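Local coordinates for Crh-like protein 5 (PDB 6IBU) that cleaves chitin and transfers the released chains to 1,6-beta-glucan or to chitin, so cross-linking the polysaccharides of the fungal cell wall, at residues A49-A54 with M214-V219; M77-G82 with T134-F139; D97-E102 with R173-P178; K148-W153 with V160-Y165. All blocks are in the same frame, centred on the assembly; numbering follows the deposited sequence.

How the interactions relate
Interaction 1 opens first, at 49-54, and closes last, when the chain comes back along 214-219; the other three contacts all fall within the loop it makes. Residues 77-82 open interaction 2 and 97-102 open interaction 3 before 134-139 close the former, so these two contacts cross. Interaction 4 is the local hairpin of 148-153 and 160-165, which is completed before 173-178 closes interaction 3 and so lies within it. Interactions 1, 2 and 4 all reach one sheet of the GH16 sandwich; interaction 3 ties the loop 173-178 to the strand of the facing sheet that carries the probable catalytic acids. Interactions 1 and 2 touch each other, as do 3 and 4.

Interaction 1: residues A49-A54 with M214-V219; sequences AEFTVA and MYVKSV
F51 and M214 are a hydrogen-bonded pair on two antiparallel strands, and their side chains meet on the inner face of the sheet, the tightly packed half of this contact. CG of F51 stands beside its backbone N (chi1 -58°), which turns the CD1-CE1 side of the ring toward M214 and V216. There the CE methyl of M214 lies over one ring face, toward the rim, 4.1 Å from CD1 of F51. The sulfur approaches obliquely, SD sitting 4.7 Å from the centroid of the F51 ring in a Met-aromatic contact. V216 adds its CG2 branch, 3.7 Å from CE1 of F51, and both F51 and V216 continue onto L183 of strand 179-187 in the facing sheet. The outer face is looser and partly open to solvent: E50 and Y215, a non-hydrogen-bonded pair, run side by side, with CG of E50 3.7 Å from CE2 of Y215. The carboxylate is turned 54° from the ring plane. Between the two faces, four backbone bonds link A49 with V216 and F51 with M214; F51 N reaches M214 O at 2.9 Å and is nearly straight (168°). This pairing joins two strands of one sheet of the GH16 beta-sandwich. Every hydrogen bond across the contact is thus made by main-chain atoms, while its side chains add dispersion contacts with the F51 ring and an aliphatic CG resting beside a tyrosine.

Interaction 2: residues M77-G82 with T134-F139; sequences MKAAPG and TPQETF
The F139 ring carries K78 CB over the centre of one face, 3.5 Å from the ring centroid and only 7° off the normal, a clear CH-pi contact. M77 N lies at the ring's edge, in its plane, and K217 makes a cation-pi contact on the opposite face. The lysine chain of K78 crosses the phenylalanine at about a right angle. With CG anti to the backbone N (chi1 -174°), it runs over the main chain of the loop, bringing CG of K78 3.4 Å from T138 O. In this GH16 sandwich the loop 134-139 leads into strand 140-146, a neighbour of strand 71-78 in the sheet, and T134-E137 make a type I turn closed by E137 N to T134 O. The turn presents P135 O, which accepts a 2.9 Å bond from A79 N. A water joins P135 O to M77 O, although more acceptors surround it than its protons can serve. Next along, A79 O receives a CA-H contact from Q136, 3.1 Å from Q136 CA. Q136 CG lies 3.4 Å from A80 O; beyond it the bend at chi2 (79°) turns the amide, whose NE2 is hydrogen-bonded to D107 O.

Interaction 3: residues D97-E102 with R173-P178; sequences DEVDWE and RFPQTP
D97, just ahead of strand 98-105, makes the polar part of the contact, reaching into the loop 173-178. Its OD2 accepts Q176 N at 3.0 Å in a nearly straight bond (171°), the N-H arriving from above the carboxylate plane and not within it. T177 OG1 also lies 2.9 Å from D97 OD2, but its single proton may go instead to D95 OD1, so that bond is doubtful. The other oxygen has separate partners: D97 OD1 takes K118 N and a water 2.7 Å away, and the same water lies 2.6 Å from F174 O. Both carboxylate oxygens of this buried acid are therefore engaged, which should fix its rotation. E98 CB points away from the loop, and its backbone borders P175, with E98 O 3.8 Å from P175 CG. V99 points to the interior: its CG2, beside the backbone N while CG1 is anti to it (chi1 175°), touches P175 CG at 3.6 Å, and the two side chains cross at about a right angle. Beyond V99 the strand leaves the loop. D100 O receives W153 NE1, W101 meets W153 and Y142 edge-to-face, and E102 OE1 is hydrogen-bonded to S88 OG. E98, D100 and E102, at every second position of one strand, match the E-x-D-x-E signature of GH16 enzymes; E102 binds chitin, and by similarity E98 is the nucleophile and E102 the proton donor.

Interaction 4: residues K148-W153 with V160-Y165; sequences KDAVTW and VRTLTY
W153 and L163 are at the apolar centre of this beta hairpin, the tryptophan's CZ3 lying 3.8 Å from CB of L163, which sits at the ring edge near its plane. The hairpin ends one sheet of the GH16 sandwich, and W153 packs on V99 of the facing sheet. V151 CG1 lies over one face of the indole, toward its rim. The opposite face takes the R161 chain, extended from an anti CG (chi1 -178°), with CD 4.0 Å from the centroid of the W153 six-membered ring. Farther out, the R161 guanidinium stacks flat on the indole, planes 13° apart, in an off-centre cation-pi contact. Its NH1 is hydrogen-bonded to R126 O and T113 OG1, holding the charged end over the ring. A classic beta bulge sets V160 and R161 opposite W153: V160 N reaches W153 O at 2.9 Å, whereas R161 N makes only a weak bond to that oxygen at 3.4 Å. On the outer face T152 and T162 run side by side. At the polar end of the hairpin, Y165 N approaches D149 O at 3.0 Å from above the carbonyl plane, 42° out of it, and CD2 of the Y165 ring comes within 3.2 Å of K148 O.

Interaction 1: residues A49-A54 with M214-V219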
loop_
_atom_site.group_PDB
_atom_site.type_symbol
_atom_site.label_atom_id
_atom_site.label_comp_id
_atom_site.label_asym_id
_atom_site.label_seq_id
_atom_site.Cartn_x
_atom_site.Cartn_y
_atom_site.Cartn_z
ATOM N N ALA A 49 5.883 -1.874 14.225
ATOM C CA ALA A 49 5.384 -3.132 13.629
ATOM C C ALA A 49 6.511 -3.724 12.788
ATOM O O ALA A 49 7.197 -2.966 12.081
ATOM C CB ALA A 49 4.135 -2.875 12.817
ATOM N N GLU A 50 6.746 -5.021 12.939
ATOM C CA GLU A 50 7.864 -5.749 12.297
ATOM C C GLU A 50 7.272 -6.716 11.293
ATOM O O GLU A 50 6.377 -7.470 11.649
ATOM C CB GLU A 50 8.681 -6.497 13.337
ATOM C CG GLU A 50 9.177 -5.588 14.441
ATOM C CD GLU A 50 10.058 -6.280 15.470
ATOM O OE1 GLU A 50 10.545 -7.406 15.187
ATOM O OE2 GLU A 50 10.257 -5.678 16.549
ATOM N N PHE A 51 7.725 -6.651 10.060
ATOM C CA PHE A 51 7.263 -7.550 8.990
ATOM C C PHE A 51 8.474 -8.375 8.575
ATOM O O PHE A 51 9.345 -7.873 7.832
ATOM C CB PHE A 51 6.669 -6.708 7.867
ATOM C CG PHE A 51 5.533 -5.819 8.287
ATOM C CD1 PHE A 51 5.771 -4.594 8.888
ATOM C CD2 PHE A 51 4.222 -6.206 8.042
ATOM C CE1 PHE A 51 4.718 -3.768 9.234
ATOM C CE2 PHE A 51 3.173 -5.365 8.362
ATOM C CZ PHE A 51 3.424 -4.143 8.958
ATOM N N THR A 52 8.586 -9.582 9.112
ATOM C CA THR A 52 9.792 -10.419 8.922
ATOM C C THR A 52 9.522 -11.472 7.859
ATOM O O THR A 52 8.547 -12.189 7.975
ATOM C CB THR A 52 10.246 -11.064 10.227
ATOM O OG1 THR A 52 10.604 -9.927 11.002
ATOM C CG2 THR A 52 11.393 -12.023 10.019
ATOM N N VAL A 53 10.377 -11.541 6.855
ATOM C CA VAL A 53 10.457 -12.714 5.944
ATOM C C VAL A 53 11.598 -13.613 6.452
ATOM O O VAL A 53 12.767 -13.184 6.355
ATOM C CB VAL A 53 10.669 -12.206 4.515
ATOM C CG1 VAL A 53 10.902 -13.346 3.551
ATOM C CG2 VAL A 53 9.489 -11.351 4.077
ATOM N N ALA A 54 11.283 -14.752 7.075
ATOM C CA ALA A 54 12.306 -15.666 7.648
ATOM C C ALA A 54 12.357 -16.971 6.854
ATOM O O ALA A 54 13.454 -17.538 6.765
ATOM C CB ALA A 54 12.048 -15.940 9.109
ATOM N N MET A 214 11.098 -5.574 7.572
ATOM C CA MET A 214 10.606 -4.200 7.293
ATOM C C MET A 214 10.013 -3.668 8.605
ATOM O O MET A 214 9.391 -4.443 9.334
ATOM C CB MET A 214 9.570 -4.254 6.162
ATOM C CG MET A 214 8.454 -3.214 6.228
ATOM S SD MET A 214 7.163 -3.592 4.975
ATOM C CE MET A 214 5.928 -2.389 5.437
ATOM N N TYR A 215 10.243 -2.407 8.919
ATOM C CA TYR A 215 9.681 -1.768 10.138
ATOM C C TYR A 215 8.780 -0.607 9.747
ATOM O O TYR A 215 9.190 0.260 8.971
ATOM C CB TYR A 215 10.791 -1.263 11.056
ATOM C CG TYR A 215 11.690 -2.351 11.574
ATOM C CD1 TYR A 215 12.801 -2.753 10.849
ATOM C CD2 TYR A 215 11.465 -2.943 12.817
ATOM C CE1 TYR A 215 13.654 -3.734 11.327
ATOM C CE2 TYR A 215 12.314 -3.923 13.311
ATOM C CZ TYR A 215 13.411 -4.316 12.558
ATOM O OH TYR A 215 14.255 -5.289 12.993
ATOM N N VAL A 216 7.592 -0.578 10.321
ATOM C CA VAL A 216 6.673 0.590 10.201
ATOM C C VAL A 216 6.513 1.198 11.592
ATOM O O VAL A 216 5.950 0.546 12.452
ATOM C CB VAL A 216 5.332 0.172 9.570
ATOM C CG1 VAL A 216 4.319 1.309 9.666
ATOM C CG2 VAL A 216 5.528 -0.290 8.127
ATOM N N LYS A 217 7.014 2.396 11.830
ATOM C CA LYS A 217 6.890 2.935 13.202
ATOM C C LYS A 217 5.619 3.766 13.333
ATOM O O LYS A 217 5.081 3.767 14.442
ATOM C CB LYS A 217 8.165 3.551 13.782
ATOM C CG LYS A 217 8.901 4.615 13.015
ATOM C CD LYS A 217 10.337 4.713 13.542
ATOM C CE LYS A 217 10.773 6.134 13.875
ATOM N NZ LYS A 217 11.844 6.154 14.902
ATOM N N SER A 218 5.083 4.361 12.274
ATOM C CA SER A 218 3.836 5.154 12.405
ATOM C C SER A 218 3.031 5.201 11.109
ATOM O O SER A 218 3.603 5.018 10.010
ATOM C CB SER A 218 4.106 6.541 12.953
ATOM O OG SER A 218 4.672 7.393 11.976
ATOM N N VAL A 219 1.728 5.424 11.278
ATOM C CA VAL A 219 0.759 5.616 10.170
ATOM C C VAL A 219 -0.112 6.833 10.473
ATOM O O VAL A 219 -0.643 6.917 11.574
ATOM C CB VAL A 219 -0.070 4.350 9.951
ATOM C CG1 VAL A 219 -1.294 4.616 9.091
ATOM C CG2 VAL A 219 0.799 3.270 9.345
#

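Interaction 2: residues M77-G82 with T134-F139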
loop_
_atom_site.group_PDB
_atom_site.type_symbol
_atom_site.label_atom_id
_atom_site.label_comp_id
_atom_site.label_asym_id
_atom_site.label_seq_id
_atom_site.Cartn_x
_atom_site.Cartn_y
_atom_site.Cartn_z
ATOM N N MET A 77 8.577 4.055 7.467
ATOM C CA MET A 77 9.025 2.668 7.134
ATOM C C MET A 77 10.529 2.706 6.866
ATOM O O MET A 77 11.157 3.766 6.510
ATOM C CB MET A 77 8.306 2.053 5.914
ATOM C CG MET A 77 8.968 0.796 5.388
ATOM S SD MET A 77 8.042 0.140 4.090
ATOM C CE MET A 77 8.430 1.278 2.765
ATOM N N LYS A 78 11.070 1.659 7.400
ATOM C CA LYS A 78 12.414 1.213 7.068
ATOM C C LYS A 78 12.232 -0.116 6.371
ATOM O O LYS A 78 11.635 -0.994 6.939
ATOM C CB LYS A 78 13.276 1.134 8.324
ATOM C CG LYS A 78 14.715 0.809 7.964
ATOM C CD LYS A 78 15.672 0.952 9.099
ATOM C CE LYS A 78 15.491 -0.218 10.050
ATOM N NZ LYS A 78 16.778 -0.734 10.580
ATOM N N ALA A 79 12.693 -0.228 5.150
ATOM C CA ALA A 79 12.410 -1.402 4.301
ATOM C C ALA A 79 13.280 -2.581 4.741
ATOM O O ALA A 79 14.358 -2.381 5.289
ATOM C CB ALA A 79 12.638 -1.061 2.859
ATOM N N ALA A 80 12.793 -3.786 4.508
ATOM C CA ALA A 80 13.553 -5.024 4.729
ATOM C C ALA A 80 14.691 -5.032 3.724
ATOM O O ALA A 80 14.525 -4.615 2.581
ATOM C CB ALA A 80 12.646 -6.222 4.585
ATOM N N PRO A 81 15.899 -5.455 4.135
ATOM C CA PRO A 81 16.975 -5.723 3.185
ATOM C C PRO A 81 16.765 -7.115 2.583
ATOM O O PRO A 81 15.769 -7.777 2.916
ATOM C CB PRO A 81 18.233 -5.675 4.057
ATOM C CG PRO A 81 17.733 -6.197 5.387
ATOM C CD PRO A 81 16.293 -5.733 5.524
ATOM N N GLY A 82 17.719 -7.559 1.770
ATOM C CA GLY A 82 17.721 -8.920 1.216
ATOM C C GLY A 82 17.237 -8.943 -0.218
ATOM O O GLY A 82 16.176 -8.344 -0.526
ATOM N N THR A 134 19.194 4.791 0.889
ATOM C CA THR A 134 19.251 3.566 1.718
ATOM C C THR A 134 17.915 3.313 2.418
ATOM O O THR A 134 17.867 3.312 3.646
ATOM C CB THR A 134 20.423 3.646 2.712
ATOM O OG1 THR A 134 20.213 4.742 3.615
ATOM C CG2 THR A 134 21.769 3.773 2.026
ATOM N N PRO A 135 16.829 2.982 1.682
ATOM C CA PRO A 135 15.533 2.731 2.306
ATOM C C PRO A 135 15.521 1.533 3.265
ATOM O O PRO A 135 14.708 1.538 4.137
ATOM C CB PRO A 135 14.580 2.495 1.132
ATOM C CG PRO A 135 15.458 2.134 -0.027
ATOM C CD PRO A 135 16.790 2.819 0.220
ATOM N N GLN A 136 16.461 0.599 3.150
ATOM C CA GLN A 136 16.592 -0.571 4.060
ATOM C C GLN A 136 17.356 -0.169 5.331
ATOM O O GLN A 136 17.324 -0.924 6.259
ATOM C CB GLN A 136 17.354 -1.712 3.385
ATOM C CG GLN A 136 16.810 -2.110 2.030
ATOM C CD GLN A 136 17.174 -1.228 0.857
ATOM O OE1 GLN A 136 17.981 -0.312 0.965
ATOM N NE2 GLN A 136 16.538 -1.490 -0.277
ATOM N N GLU A 137 18.034 0.965 5.384
ATOM C CA GLU A 137 18.956 1.221 6.512
ATOM C C GLU A 137 18.472 2.392 7.341
ATOM O O GLU A 137 18.952 2.606 8.439
ATOM C CB GLU A 137 20.379 1.415 5.990
ATOM C CG GLU A 137 21.393 0.467 6.637
ATOM C CD GLU A 137 22.095 -0.577 5.759
ATOM O OE1 GLU A 137 21.813 -0.634 4.529
ATOM O OE2 GLU A 137 22.953 -1.332 6.311
ATOM N N THR A 138 17.462 3.062 6.877
ATOM C CA THR A 138 17.015 4.257 7.607
ATOM C C THR A 138 15.509 4.386 7.434
ATOM O O THR A 138 15.048 3.874 6.465
ATOM C CB THR A 138 17.657 5.484 6.988
ATOM O OG1 THR A 138 17.362 6.624 7.789
ATOM C CG2 THR A 138 17.112 5.717 5.607
ATOM N N PHE A 139 14.756 5.041 8.317
ATOM C CA PHE A 139 13.298 5.322 8.154
ATOM C C PHE A 139 13.122 6.485 7.182
ATOM O O PHE A 139 13.959 7.383 7.165
ATOM C CB PHE A 139 12.672 5.634 9.509
ATOM C CG PHE A 139 12.421 4.375 10.287
ATOM C CD1 PHE A 139 11.250 3.675 10.081
ATOM C CD2 PHE A 139 13.374 3.860 11.153
ATOM C CE1 PHE A 139 11.000 2.507 10.775
ATOM C CE2 PHE A 139 13.122 2.689 11.852
ATOM C CZ PHE A 139 11.934 2.018 11.665
HETATM O O HOH W 1 12.707 3.365 4.010
#

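Interaction 3: residues D97-E102 with R173-P178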
loop_
_atom_site.group_PDB
_atom_site.type_symbol
_atom_site.label_atom_id
_atom_site.label_comp_id
_atom_site.label_asym_id
_atom_site.label_seq_id
_atom_site.Cartn_x
_atom_site.Cartn_y
_atom_site.Cartn_z
ATOM N N ASP A 97 -8.829 -0.554 -7.692
ATOM C CA ASP A 97 -8.069 0.710 -7.765
ATOM C C ASP A 97 -6.927 0.560 -6.762
ATOM O O ASP A 97 -7.094 -0.118 -5.744
ATOM C CB ASP A 97 -8.902 1.935 -7.422
ATOM C CG ASP A 97 -9.835 2.395 -8.538
ATOM O OD1 ASP A 97 -9.608 2.014 -9.704
ATOM O OD2 ASP A 97 -10.802 3.130 -8.217
ATOM N N GLU A 98 -5.777 1.139 -7.050
ATOM C CA GLU A 98 -4.618 0.840 -6.215
ATOM C C GLU A 98 -3.526 1.870 -6.412
ATOM O O GLU A 98 -3.283 2.251 -7.528
ATOM C CB GLU A 98 -4.106 -0.536 -6.589
ATOM C CG GLU A 98 -3.437 -1.221 -5.438
ATOM C CD GLU A 98 -1.972 -1.503 -5.696
ATOM O OE1 GLU A 98 -1.566 -2.681 -5.536
ATOM O OE2 GLU A 98 -1.234 -0.560 -6.086
ATOM N N VAL A 99 -2.885 2.247 -5.317
ATOM C CA VAL A 99 -1.693 3.125 -5.279
ATOM C C VAL A 99 -0.718 2.454 -4.320
ATOM O O VAL A 99 -1.154 2.044 -3.226
ATOM C CB VAL A 99 -2.065 4.541 -4.811
ATOM C CG1 VAL A 99 -0.835 5.405 -4.664
ATOM C CG2 VAL A 99 -3.075 5.179 -5.748
ATOM N N ASP A 100 0.551 2.358 -4.687
ATOM C CA ASP A 100 1.499 1.662 -3.802
ATOM C C ASP A 100 2.914 2.219 -3.920
ATOM O O ASP A 100 3.244 2.948 -4.899
ATOM C CB ASP A 100 1.449 0.151 -4.004
ATOM C CG ASP A 100 2.018 -0.325 -5.311
ATOM O OD1 ASP A 100 3.243 -0.269 -5.463
ATOM O OD2 ASP A 100 1.228 -0.809 -6.169
ATOM N N TRP A 101 3.671 1.895 -2.874
ATOM C CA TRP A 101 5.144 1.973 -2.786
ATOM C C TRP A 101 5.672 0.541 -2.744
ATOM O O TRP A 101 5.045 -0.284 -2.082
ATOM C CB TRP A 101 5.558 2.732 -1.523
ATOM C CG TRP A 101 5.081 4.139 -1.339
ATOM C CD1 TRP A 101 4.022 4.564 -0.597
ATOM C CD2 TRP A 101 5.750 5.332 -1.779
ATOM N NE1 TRP A 101 3.947 5.928 -0.590
ATOM C CE2 TRP A 101 5.008 6.434 -1.297
ATOM C CE3 TRP A 101 6.878 5.578 -2.561
ATOM C CZ2 TRP A 101 5.379 7.755 -1.565
ATOM C CZ3 TRP A 101 7.247 6.876 -2.825
ATOM C CH2 TRP A 101 6.512 7.949 -2.321
ATOM N N GLU A 102 6.750 0.236 -3.460
ATOM C CA GLU A 102 7.459 -1.062 -3.318
ATOM C C GLU A 102 8.939 -0.772 -3.096
ATOM O O GLU A 102 9.523 -0.109 -3.928
ATOM C CB GLU A 102 7.286 -1.939 -4.555
ATOM C CG GLU A 102 5.842 -2.152 -4.974
ATOM C CD GLU A 102 5.029 -2.980 -3.992
ATOM O OE1 GLU A 102 5.561 -3.950 -3.437
ATOM O OE2 GLU A 102 3.868 -2.634 -3.757
ATOM N N ARG A 173 -8.850 5.121 -15.496
ATOM C CA ARG A 173 -8.006 4.236 -14.649
ATOM C C ARG A 173 -7.425 5.025 -13.460
ATOM O O ARG A 173 -6.456 4.559 -12.857
ATOM C CB ARG A 173 -6.945 3.548 -15.521
ATOM C CG ARG A 173 -7.518 2.565 -16.531
ATOM C CD ARG A 173 -8.062 1.350 -15.846
ATOM N NE ARG A 173 -8.635 0.355 -16.745
ATOM C CZ ARG A 173 -9.907 0.311 -17.136
ATOM N NH1 ARG A 173 -10.759 1.239 -16.742
ATOM N NH2 ARG A 173 -10.332 -0.667 -17.921
ATOM N N PHE A 174 -8.019 6.153 -13.085
ATOM C CA PHE A 174 -7.609 6.942 -11.899
ATOM C C PHE A 174 -8.144 6.270 -10.642
ATOM O O PHE A 174 -9.332 5.977 -10.576
ATOM C CB PHE A 174 -8.117 8.379 -12.007
ATOM C CG PHE A 174 -7.498 9.305 -11.007
ATOM C CD1 PHE A 174 -6.209 9.760 -11.170
ATOM C CD2 PHE A 174 -8.200 9.680 -9.874
ATOM C CE1 PHE A 174 -5.638 10.600 -10.226
ATOM C CE2 PHE A 174 -7.640 10.544 -8.948
ATOM C CZ PHE A 174 -6.360 10.998 -9.121
ATOM N N PRO A 175 -7.308 5.975 -9.620
ATOM C CA PRO A 175 -7.805 5.405 -8.366
ATOM C C PRO A 175 -8.810 6.365 -7.721
ATOM O O PRO A 175 -8.451 7.473 -7.503
ATOM C CB PRO A 175 -6.553 5.256 -7.505
ATOM C CG PRO A 175 -5.437 5.160 -8.517
ATOM C CD PRO A 175 -5.851 6.096 -9.637
ATOM N N GLN A 176 -10.060 5.955 -7.521
ATOM C CA GLN A 176 -11.112 6.913 -7.114
ATOM C C GLN A 176 -12.233 6.201 -6.375
ATOM O O GLN A 176 -13.338 6.723 -6.372
ATOM C CB GLN A 176 -11.687 7.643 -8.326
ATOM C CG GLN A 176 -12.319 6.718 -9.357
ATOM C CD GLN A 176 -12.687 7.496 -10.600
ATOM O OE1 GLN A 176 -13.705 8.190 -10.644
ATOM N NE2 GLN A 176 -11.858 7.393 -11.624
ATOM N N THR A 177 -11.952 5.064 -5.763
ATOM C CA THR A 177 -12.934 4.349 -4.923
ATOM C C THR A 177 -12.324 4.224 -3.537
ATOM O O THR A 177 -11.127 4.389 -3.389
ATOM C CB THR A 177 -13.293 3.012 -5.559
ATOM O OG1 THR A 177 -12.090 2.286 -5.805
ATOM C CG2 THR A 177 -14.063 3.180 -6.846
ATOM N N PRO A 178 -13.134 3.944 -2.498
ATOM C CA PRO A 178 -12.636 3.957 -1.130
ATOM C C PRO A 178 -11.565 2.868 -1.021
ATOM O O PRO A 178 -11.767 1.770 -1.504
ATOM C CB PRO A 178 -13.847 3.616 -0.256
ATOM C CG PRO A 178 -15.052 3.760 -1.201
ATOM C CD PRO A 178 -14.533 3.508 -2.595
HETATM O O HOH W 2 -9.823 3.700 -11.798
#

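Interaction 4: residues K148-W153 with V160-Y165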
loop_
_atom_site.group_PDB
_atom_site.type_symbol
_atom_site.label_atom_id
_atom_site.label_comp_id
_atom_site.label_asym_id
_atom_site.label_seq_id
_atom_site.Cartn_x
_atom_site.Cartn_y
_atom_site.Cartn_z
ATOM N N LYS A 148 -9.451 13.867 -6.187
ATOM C CA LYS A 148 -10.150 13.536 -7.452
ATOM C C LYS A 148 -9.354 14.149 -8.618
ATOM O O LYS A 148 -9.546 13.699 -9.739
ATOM C CB LYS A 148 -11.638 13.907 -7.394
ATOM C CG LYS A 148 -12.006 15.215 -6.710
ATOM C CD LYS A 148 -13.503 15.402 -6.509
ATOM C CE LYS A 148 -14.085 14.425 -5.505
ATOM N NZ LYS A 148 -14.990 15.089 -4.532
ATOM N N ASP A 149 -8.433 15.075 -8.359
ATOM C CA ASP A 149 -7.627 15.706 -9.433
ATOM C C ASP A 149 -6.299 14.964 -9.654
ATOM O O ASP A 149 -5.819 15.003 -10.771
ATOM C CB ASP A 149 -7.366 17.182 -9.135
ATOM C CG ASP A 149 -8.588 18.078 -9.289
ATOM O OD1 ASP A 149 -9.549 17.693 -10.036
ATOM O OD2 ASP A 149 -8.557 19.195 -8.695
ATOM N N ALA A 150 -5.698 14.357 -8.631
ATOM C CA ALA A 150 -4.309 13.853 -8.705
ATOM C C ALA A 150 -3.963 12.958 -7.518
ATOM O O ALA A 150 -4.411 13.212 -6.396
ATOM C CB ALA A 150 -3.339 15.000 -8.755
ATOM N N VAL A 151 -3.129 11.966 -7.783
ATOM C CA VAL A 151 -2.374 11.213 -6.756
ATOM C C VAL A 151 -0.950 11.765 -6.724
ATOM O O VAL A 151 -0.304 11.828 -7.767
ATOM C CB VAL A 151 -2.384 9.713 -7.070
ATOM C CG1 VAL A 151 -1.398 8.959 -6.188
ATOM C CG2 VAL A 151 -3.790 9.158 -6.939
ATOM N N THR A 152 -0.467 12.133 -5.549
ATOM C CA THR A 152 0.900 12.655 -5.381
ATOM C C THR A 152 1.639 11.726 -4.441
ATOM O O THR A 152 1.102 11.434 -3.382
ATOM C CB THR A 152 0.886 14.104 -4.895
ATOM O OG1 THR A 152 0.087 14.842 -5.816
ATOM C CG2 THR A 152 2.282 14.672 -4.807
ATOM N N TRP A 153 2.805 11.258 -4.848
ATOM C CA TRP A 153 3.727 10.489 -3.978
ATOM C C TRP A 153 4.759 11.469 -3.440
ATOM O O TRP A 153 5.302 12.219 -4.232
ATOM C CB TRP A 153 4.446 9.380 -4.756
ATOM C CG TRP A 153 3.639 8.189 -5.167
ATOM C CD1 TRP A 153 3.669 6.948 -4.605
ATOM C CD2 TRP A 153 2.759 8.090 -6.300
ATOM N NE1 TRP A 153 2.854 6.094 -5.304
ATOM C CE2 TRP A 153 2.281 6.767 -6.342
ATOM C CE3 TRP A 153 2.298 8.998 -7.254
ATOM C CZ2 TRP A 153 1.384 6.329 -7.312
ATOM C CZ3 TRP A 153 1.430 8.559 -8.228
ATOM C CH2 TRP A 153 0.977 7.239 -8.250
ATOM N N VAL A 160 7.707 13.312 -5.357
ATOM C CA VAL A 160 8.557 12.455 -6.245
ATOM C C VAL A 160 7.764 11.993 -7.463
ATOM O O VAL A 160 8.410 11.601 -8.452
ATOM C CB VAL A 160 9.182 11.268 -5.500
ATOM C CG1 VAL A 160 10.136 11.771 -4.436
ATOM C CG2 VAL A 160 8.136 10.341 -4.903
ATOM N N ARG A 161 6.428 12.025 -7.403
ATOM C CA ARG A 161 5.590 11.683 -8.571
ATOM C C ARG A 161 4.200 12.272 -8.427
ATOM O O ARG A 161 3.637 12.166 -7.346
ATOM C CB ARG A 161 5.444 10.173 -8.700
ATOM C CG ARG A 161 4.641 9.749 -9.916
ATOM C CD ARG A 161 4.669 8.252 -10.053
ATOM N NE ARG A 161 3.864 7.850 -11.183
ATOM C CZ ARG A 161 3.584 6.599 -11.497
ATOM N NH1 ARG A 161 4.079 5.608 -10.758
ATOM N NH2 ARG A 161 2.819 6.352 -12.545
ATOM N N THR A 162 3.635 12.748 -9.532
ATOM C CA THR A 162 2.219 13.170 -9.621
ATOM C C THR A 162 1.532 12.429 -10.765
ATOM O O THR A 162 2.009 12.508 -11.898
ATOM C CB THR A 162 2.099 14.681 -9.836
ATOM O OG1 THR A 162 2.669 15.368 -8.718
ATOM C CG2 THR A 162 0.655 15.090 -9.993
ATOM N N LEU A 163 0.432 11.756 -10.462
ATOM C CA LEU A 163 -0.489 11.180 -11.465
ATOM C C LEU A 163 -1.732 12.076 -11.509
ATOM O O LEU A 163 -2.447 12.128 -10.527
ATOM C CB LEU A 163 -0.833 9.746 -11.063
ATOM C CG LEU A 163 -1.988 9.141 -11.844
ATOM C CD1 LEU A 163 -1.547 8.906 -13.274
ATOM C CD2 LEU A 163 -2.495 7.882 -11.167
ATOM N N THR A 164 -1.939 12.798 -12.601
ATOM C CA THR A 164 -3.151 13.634 -12.790
ATOM C C THR A 164 -4.253 12.717 -13.318
ATOM O O THR A 164 -3.954 11.677 -13.934
ATOM C CB THR A 164 -2.892 14.847 -13.688
ATOM O OG1 THR A 164 -2.753 14.369 -15.027
ATOM C CG2 THR A 164 -1.656 15.608 -13.270
ATOM N N TYR A 165 -5.487 13.074 -13.031
ATOM C CA TYR A 165 -6.693 12.306 -13.411
ATOM C C TYR A 165 -6.654 12.029 -14.915
ATOM O O TYR A 165 -6.908 10.884 -15.289
ATOM C CB TYR A 165 -7.912 13.081 -12.923
ATOM C CG TYR A 165 -9.230 12.422 -13.203
ATOM C CD1 TYR A 165 -9.867 12.608 -14.414
ATOM C CD2 TYR A 165 -9.857 11.652 -12.240
ATOM C CE1 TYR A 165 -11.086 12.009 -14.682
ATOM C CE2 TYR A 165 -11.086 11.057 -12.486
ATOM C CZ TYR A 165 -11.685 11.211 -13.723
ATOM O OH TYR A 165 -12.888 10.635 -13.985
#